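Side-chain contact in putative glutathione S-transferase (Corynebacterium glutamicum, PDB 3M1G), which probably acts as a glutathione transferase of the omega-like, ECM4-related group: residues 190-195 / 224-229. Numbering follows the deposited sequence.
Sequences KRIFTE and DWLEDR
Trp225 meets Arg191 face to face. The guanidinium of Arg191 lies flat on the indole, with the two planes 12° apart. Arg191 NH1 sits over the five-membered ring, 3.4 Å from Trp225 CD2. Arg191 CZ stands 3.9 Å from the centroid of the Trp225 five-membered ring, a cation-pi contact over the face. The rest of the arginine chain continues across the six-membered ring. There Arg191 CD makes a CH-pi contact, 3.6 Å from the centroid of the Trp225 six-membered ring. One side chain thus spans both rings, with NH1 and CZ over the five-membered ring, CD over the six-membered ring, and CG and CB at its CZ3-CH2 rim. The extended chain makes this possible: CG is anti to the backbone N (chi1 -170°), and the chain runs straight on to NE. No hydrogen bond joins the two segments.

The far end of the Trp225 ring also reaches Ile192. Trp225 CZ3 is 3.9 Å from Ile192 CG1, an oblique apolar contact. Leu226 follows on the opposite face of the indole from Arg191. Leu226 CD2 lies 3.6 Å above the Trp225 ring plane, near the rim. Leu226 CD2 also touches Ile192 CD1 at 4.0 Å, the two side chains crossing at about a right angle. Ile192 and Leu226 are buried, whereas Arg191 and Trp225 remain partly exposed.

The contact joins helices 182-197 and 209-229 of the all-helical C-terminal GST domain. The short segments run roughly antiparallel, at 146°, with their axes 12.0 Å apart, so side chains bridge the interval. Arg229 adds a salt bridge to Glu184, and Glu195 one to Arg218, both between these same two helices. Beyond them, Leu226 packs on Leu276 of helix 274-284, and Ile192 touches Leu236 in the loop between helices 209-229 and 243-253.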
loop_
_atom_site.group_PDB
_atom_site.type_symbol
_atom_site.label_atom_id
_atom_site.label_comp_id
_atom_site.label_asym_id
_atom_site.label_seq_id
_atom_site.Cartn_x
_atom_site.Cartn_y
_atom_site.Cartn_z
ATOM N N LYS A 190 -5.428 -22.831 13.651
ATOM C CA LYS A 190 -3.992 -22.869 13.900
ATOM C C LYS A 190 -3.228 -22.326 12.676
ATOM O O LYS A 190 -2.337 -21.497 12.833
ATOM C CB LYS A 190 -3.485 -24.274 14.282
ATOM C CG LYS A 190 -1.937 -24.382 14.347
ATOM C CD LYS A 190 -1.448 -25.466 15.325
ATOM C CE LYS A 190 0.003 -25.947 15.087
ATOM N NZ LYS A 190 0.947 -24.945 14.511
ATOM N N ARG A 191 -3.580 -22.769 11.470
ATOM C CA ARG A 191 -2.943 -22.281 10.269
ATOM C C ARG A 191 -3.127 -20.758 10.155
ATOM O O ARG A 191 -2.179 -20.043 9.890
ATOM C CB ARG A 191 -3.481 -22.981 9.034
ATOM C CG ARG A 191 -2.659 -22.685 7.750
ATOM C CD ARG A 191 -3.066 -23.579 6.602
ATOM N NE ARG A 191 -2.302 -23.266 5.390
ATOM C CZ ARG A 191 -2.591 -23.733 4.178
ATOM N NH1 ARG A 191 -3.595 -24.554 4.005
ATOM N NH2 ARG A 191 -1.841 -23.399 3.137
ATOM N N ILE A 192 -4.329 -20.252 10.417
ATOM C CA ILE A 192 -4.541 -18.807 10.372
ATOM C C ILE A 192 -3.682 -18.090 11.419
ATOM O O ILE A 192 -3.048 -17.051 11.151
ATOM C CB ILE A 192 -6.014 -18.473 10.532
ATOM C CG1 ILE A 192 -6.778 -18.912 9.280
ATOM C CG2 ILE A 192 -6.230 -16.972 10.830
ATOM C CD1 ILE A 192 -8.344 -18.824 9.444
ATOM N N PHE A 193 -3.585 -18.665 12.605
ATOM C CA PHE A 193 -2.799 -18.040 13.650
ATOM C C PHE A 193 -1.293 -17.912 13.298
ATOM O O PHE A 193 -0.732 -16.847 13.428
ATOM C CB PHE A 193 -2.918 -18.830 14.943
ATOM C CG PHE A 193 -2.028 -18.345 16.004
ATOM C CD1 PHE A 193 -2.246 -17.100 16.576
ATOM C CD2 PHE A 193 -0.966 -19.112 16.443
ATOM C CE1 PHE A 193 -1.410 -16.638 17.590
ATOM C CE2 PHE A 193 -0.112 -18.656 17.467
ATOM C CZ PHE A 193 -0.322 -17.419 18.022
ATOM N N THR A 194 -0.642 -18.994 12.917
ATOM C CA THR A 194 0.787 -18.936 12.680
ATOM C C THR A 194 1.135 -18.201 11.368
ATOM O O THR A 194 2.130 -17.492 11.297
ATOM C CB THR A 194 1.461 -20.342 12.717
ATOM O OG1 THR A 194 0.953 -21.165 11.661
ATOM C CG2 THR A 194 1.245 -21.052 14.097
ATOM N N GLU A 195 0.326 -18.350 10.328
ATOM C CA GLU A 195 0.716 -17.817 9.007
ATOM C C GLU A 195 0.116 -16.446 8.680
ATOM O O GLU A 195 0.649 -15.742 7.822
ATOM C CB GLU A 195 0.303 -18.795 7.931
ATOM C CG GLU A 195 0.720 -20.218 8.174
ATOM C CD GLU A 195 2.210 -20.371 8.456
ATOM O OE1 GLU A 195 3.023 -20.128 7.510
ATOM O OE2 GLU A 195 2.551 -20.767 9.608
ATOM N N ASP A 224 -3.599 -16.781 0.022
ATOM C CA ASP A 224 -4.112 -17.384 -1.221
ATOM C C ASP A 224 -4.945 -18.643 -0.920
ATOM O O ASP A 224 -5.920 -18.925 -1.607
ATOM C CB ASP A 224 -2.961 -17.752 -2.176
ATOM C CG ASP A 224 -2.372 -16.532 -2.895
ATOM O OD1 ASP A 224 -3.064 -15.490 -3.045
ATOM O OD2 ASP A 224 -1.191 -16.614 -3.307
ATOM N N TRP A 225 -4.532 -19.411 0.091
ATOM C CA TRP A 225 -5.335 -20.535 0.575
ATOM C C TRP A 225 -6.703 -20.025 1.080
ATOM O O TRP A 225 -7.730 -20.608 0.750
ATOM C CB TRP A 225 -4.604 -21.289 1.700
ATOM C CG TRP A 225 -5.498 -22.051 2.626
ATOM C CD1 TRP A 225 -6.296 -23.118 2.301
ATOM C CD2 TRP A 225 -5.656 -21.848 4.031
ATOM N NE1 TRP A 225 -6.968 -23.540 3.411
ATOM C CE2 TRP A 225 -6.595 -22.785 4.484
ATOM C CE3 TRP A 225 -5.111 -20.945 4.951
ATOM C CZ2 TRP A 225 -6.997 -22.862 5.823
ATOM C CZ3 TRP A 225 -5.513 -21.029 6.300
ATOM C CH2 TRP A 225 -6.451 -21.956 6.706
ATOM N N LEU A 226 -6.720 -18.951 1.860
ATOM C CA LEU A 226 -8.001 -18.439 2.376
ATOM C C LEU A 226 -8.923 -17.930 1.248
ATOM O O LEU A 226 -10.146 -18.159 1.247
ATOM C CB LEU A 226 -7.775 -17.343 3.421
ATOM C CG LEU A 226 -7.184 -17.824 4.737
ATOM C CD1 LEU A 226 -6.782 -16.646 5.610
ATOM C CD2 LEU A 226 -8.163 -18.751 5.492
ATOM N N GLU A 227 -8.330 -17.234 0.290
ATOM C CA GLU A 227 -9.065 -16.699 -0.853
ATOM C C GLU A 227 -9.761 -17.865 -1.586
ATOM O O GLU A 227 -10.938 -17.782 -1.978
ATOM C CB GLU A 227 -8.104 -15.939 -1.771
ATOM C CG GLU A 227 -8.674 -15.540 -3.118
ATOM C CD GLU A 227 -9.675 -14.420 -3.004
ATOM O OE1 GLU A 227 -9.688 -13.751 -1.936
ATOM O OE2 GLU A 227 -10.436 -14.213 -3.981
ATOM N N ASP A 228 -9.044 -18.965 -1.737
ATOM C CA ASP A 228 -9.625 -20.152 -2.361
ATOM C C ASP A 228 -10.642 -20.868 -1.463
ATOM O O ASP A 228 -11.668 -21.337 -1.942
ATOM C CB ASP A 228 -8.524 -21.130 -2.751
ATOM C CG ASP A 228 -9.068 -22.383 -3.468
ATOM O OD1 ASP A 228 -9.608 -22.277 -4.584
ATOM O OD2 ASP A 228 -8.984 -23.464 -2.893
ATOM N N ARG A 229 -10.378 -20.968 -0.162
ATOM C CA ARG A 229 -11.339 -21.591 0.734
ATOM C C ARG A 229 -12.694 -20.848 0.720
ATOM O O ARG A 229 -13.771 -21.459 0.767
ATOM C CB ARG A 229 -10.780 -21.624 2.166
ATOM C CG ARG A 229 -11.607 -22.442 3.121
ATOM C CD ARG A 229 -11.021 -22.510 4.501
ATOM N NE ARG A 229 -11.969 -23.139 5.411
ATOM C CZ ARG A 229 -12.077 -24.448 5.625
ATOM N NH1 ARG A 229 -11.262 -25.310 5.035
ATOM N NH2 ARG A 229 -13.008 -24.885 6.462
#